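Side-chain contact in nucleocapsid (Crimean-congo hemorrhagic fever virus, PDB 4AKL), which binds single- and double-stranded RNA, probably packages the viral genome, and displays sequence-nonspecific DNA endonuclease activity: residues 15-20 with 75-80. Residues are numbered along the deposited sequence; the frame is centred on the assembly and turned at random.
Sequences KWFEEF and APIYEC
Tyr-78 turns the edge of its ring onto the face of Phe-17, a T-shaped pair with centroids 5.2 Å apart and planes at 87°. The leading atom is CD1 of Tyr-78, which sits 3.5 Å from CG of Phe-17, so the edge meets the phenyl ring near its rim on the CB side, not over its middle. CB of Tyr-78 lies over the same face, toward the CD1–CE1 side of the ring, a CH-pi contact 4.3 Å from the Phe-17 centroid. Ile-77 supplies the other half of the contact through one branch: its CG2 methyl lies at the edge of the Phe-17 ring, 4.3 Å from CE1, and reaches CE1 of Phe-20 at 3.9 Å. The two phenylalanines, one turn apart on helix 10-24, thus share this methyl. Phe-17 extends toward the first turn of helix 77-83 with CG anti to its backbone nitrogen (chi1 178°), which carries the ring up to Tyr-78 CB and CD1.

Farther out, the Tyr-78 hydroxyl is hydrogen-bonded to OD1 of Asn-14, tying the phenol back to helix 10-24. Phe-20 also packs on the loop at Asp-401. All four touching residues are buried, and the closest approaches are all carbon to carbon. Hold here comes from close packing and the edge-to-face pair, without a directional polar bond between the two segments; the Tyr-78 hydroxyl supplies that link, through a partner just before residues 15-20.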
loop_
_atom_site.group_PDB
_atom_site.type_symbol
_atom_site.label_atom_id
_atom_site.label_comp_id
_atom_site.label_asym_id
_atom_site.label_seq_id
_atom_site.Cartn_x
_atom_site.Cartn_y
_atom_site.Cartn_z
ATOM N N LYS A 15 -28.282 5.859 4.825
ATOM C CA LYS A 15 -29.606 5.278 5.090
ATOM C C LYS A 15 -29.567 3.760 5.002
ATOM O O LYS A 15 -30.160 3.078 5.847
ATOM C CB LYS A 15 -30.662 5.855 4.146
ATOM C CG LYS A 15 -31.065 7.264 4.503
ATOM C CD LYS A 15 -32.354 7.652 3.774
ATOM C CE LYS A 15 -32.908 8.970 4.268
ATOM N NZ LYS A 15 -34.318 9.160 3.869
ATOM N N TRP A 16 -28.850 3.233 3.995
ATOM C CA TRP A 16 -28.704 1.806 3.870
ATOM C C TRP A 16 -28.081 1.264 5.167
ATOM O O TRP A 16 -28.522 0.256 5.705
ATOM C CB TRP A 16 -27.841 1.463 2.644
ATOM C CG TRP A 16 -27.737 0.040 2.385
ATOM C CD1 TRP A 16 -28.459 -0.672 1.497
ATOM C CD2 TRP A 16 -26.834 -0.878 3.014
ATOM N NE1 TRP A 16 -28.071 -2.000 1.528
ATOM C CE2 TRP A 16 -27.080 -2.148 2.462
ATOM C CE3 TRP A 16 -25.842 -0.750 4.004
ATOM C CZ2 TRP A 16 -26.377 -3.274 2.856
ATOM C CZ3 TRP A 16 -25.164 -1.853 4.399
ATOM C CH2 TRP A 16 -25.422 -3.112 3.826
ATOM N N PHE A 17 -27.060 1.952 5.658
ATOM C CA PHE A 17 -26.373 1.531 6.873
ATOM C C PHE A 17 -27.224 1.611 8.168
ATOM O O PHE A 17 -27.092 0.739 9.029
ATOM C CB PHE A 17 -25.113 2.356 7.073
ATOM C CG PHE A 17 -24.378 2.031 8.324
ATOM C CD1 PHE A 17 -23.715 0.842 8.442
ATOM C CD2 PHE A 17 -24.352 2.930 9.402
ATOM C CE1 PHE A 17 -23.024 0.530 9.603
ATOM C CE2 PHE A 17 -23.673 2.637 10.564
ATOM C CZ PHE A 17 -22.999 1.425 10.661
ATOM N N GLU A 18 -28.063 2.640 8.315
ATOM C CA GLU A 18 -28.822 2.796 9.582
ATOM C C GLU A 18 -29.767 1.626 9.777
ATOM O O GLU A 18 -29.813 1.036 10.871
ATOM C CB GLU A 18 -29.578 4.124 9.654
ATOM C CG GLU A 18 -28.710 5.312 10.015
ATOM C CD GLU A 18 -28.065 5.198 11.407
ATOM O OE1 GLU A 18 -28.795 5.050 12.429
ATOM O OE2 GLU A 18 -26.825 5.264 11.480
ATOM N N GLU A 19 -30.519 1.319 8.717
ATOM C CA GLU A 19 -31.347 0.114 8.607
ATOM C C GLU A 19 -30.572 -1.114 9.076
ATOM O O GLU A 19 -30.969 -1.823 10.001
ATOM C CB GLU A 19 -31.736 -0.103 7.116
ATOM C CG GLU A 19 -32.436 -1.449 6.799
ATOM C CD GLU A 19 -31.725 -2.331 5.722
ATOM O OE1 GLU A 19 -30.459 -2.189 5.450
ATOM O OE2 GLU A 19 -32.468 -3.194 5.148
ATOM N N PHE A 20 -29.448 -1.336 8.417
ATOM C CA PHE A 20 -28.645 -2.516 8.618
ATOM C C PHE A 20 -28.125 -2.614 10.050
ATOM O O PHE A 20 -28.140 -3.692 10.629
ATOM C CB PHE A 20 -27.463 -2.504 7.631
ATOM C CG PHE A 20 -26.732 -3.792 7.563
ATOM C CD1 PHE A 20 -25.769 -4.101 8.492
ATOM C CD2 PHE A 20 -27.020 -4.721 6.579
ATOM C CE1 PHE A 20 -25.083 -5.328 8.434
ATOM C CE2 PHE A 20 -26.320 -5.959 6.524
ATOM C CZ PHE A 20 -25.365 -6.247 7.440
ATOM N N ALA A 75 -15.287 -7.091 10.810
ATOM C CA ALA A 75 -15.301 -6.316 9.563
ATOM C C ALA A 75 -16.009 -4.956 9.800
ATOM O O ALA A 75 -17.021 -4.911 10.490
ATOM C CB ALA A 75 -15.986 -7.075 8.425
ATOM N N PRO A 76 -15.434 -3.856 9.267
ATOM C CA PRO A 76 -16.020 -2.513 9.312
ATOM C C PRO A 76 -17.105 -2.454 8.297
ATOM O O PRO A 76 -16.866 -2.134 7.114
ATOM C CB PRO A 76 -14.849 -1.598 8.979
ATOM C CG PRO A 76 -14.000 -2.378 8.188
ATOM C CD PRO A 76 -14.120 -3.818 8.633
ATOM N N ILE A 77 -18.305 -2.772 8.756
ATOM C CA ILE A 77 -19.475 -2.902 7.858
ATOM C C ILE A 77 -19.728 -1.739 6.925
ATOM O O ILE A 77 -19.975 -1.932 5.708
ATOM C CB ILE A 77 -20.738 -3.162 8.629
ATOM C CG1 ILE A 77 -20.641 -4.532 9.313
ATOM C CG2 ILE A 77 -21.920 -3.161 7.689
ATOM C CD1 ILE A 77 -20.478 -5.744 8.323
ATOM N N TYR A 78 -19.646 -0.544 7.471
ATOM C CA TYR A 78 -19.998 0.670 6.710
ATOM C C TYR A 78 -19.089 0.809 5.516
ATOM O O TYR A 78 -19.547 0.993 4.398
ATOM C CB TYR A 78 -19.876 1.917 7.587
ATOM C CG TYR A 78 -20.296 3.190 6.903
ATOM C CD1 TYR A 78 -21.600 3.593 6.929
ATOM C CD2 TYR A 78 -19.368 3.995 6.206
ATOM C CE1 TYR A 78 -22.006 4.751 6.315
ATOM C CE2 TYR A 78 -19.775 5.182 5.563
ATOM C CZ TYR A 78 -21.085 5.546 5.623
ATOM O OH TYR A 78 -21.517 6.698 5.018
ATOM N N GLU A 79 -17.797 0.690 5.754
ATOM C CA GLU A 79 -16.831 0.946 4.694
ATOM C C GLU A 79 -16.770 -0.213 3.715
ATOM O O GLU A 79 -16.645 0.030 2.507
ATOM C CB GLU A 79 -15.462 1.272 5.271
ATOM C CG GLU A 79 -15.419 2.603 5.968
ATOM C CD GLU A 79 -16.025 2.634 7.402
ATOM O OE1 GLU A 79 -16.178 1.561 8.029
ATOM O OE2 GLU A 79 -16.337 3.773 7.893
ATOM N N CYS A 80 -16.883 -1.460 4.226
ATOM C CA CYS A 80 -16.938 -2.650 3.360
ATOM C C CYS A 80 -18.173 -2.558 2.463
ATOM O O CYS A 80 -18.095 -2.824 1.256
ATOM C CB CYS A 80 -16.976 -3.942 4.197
ATOM S SG CYS A 80 -15.460 -4.279 5.109
#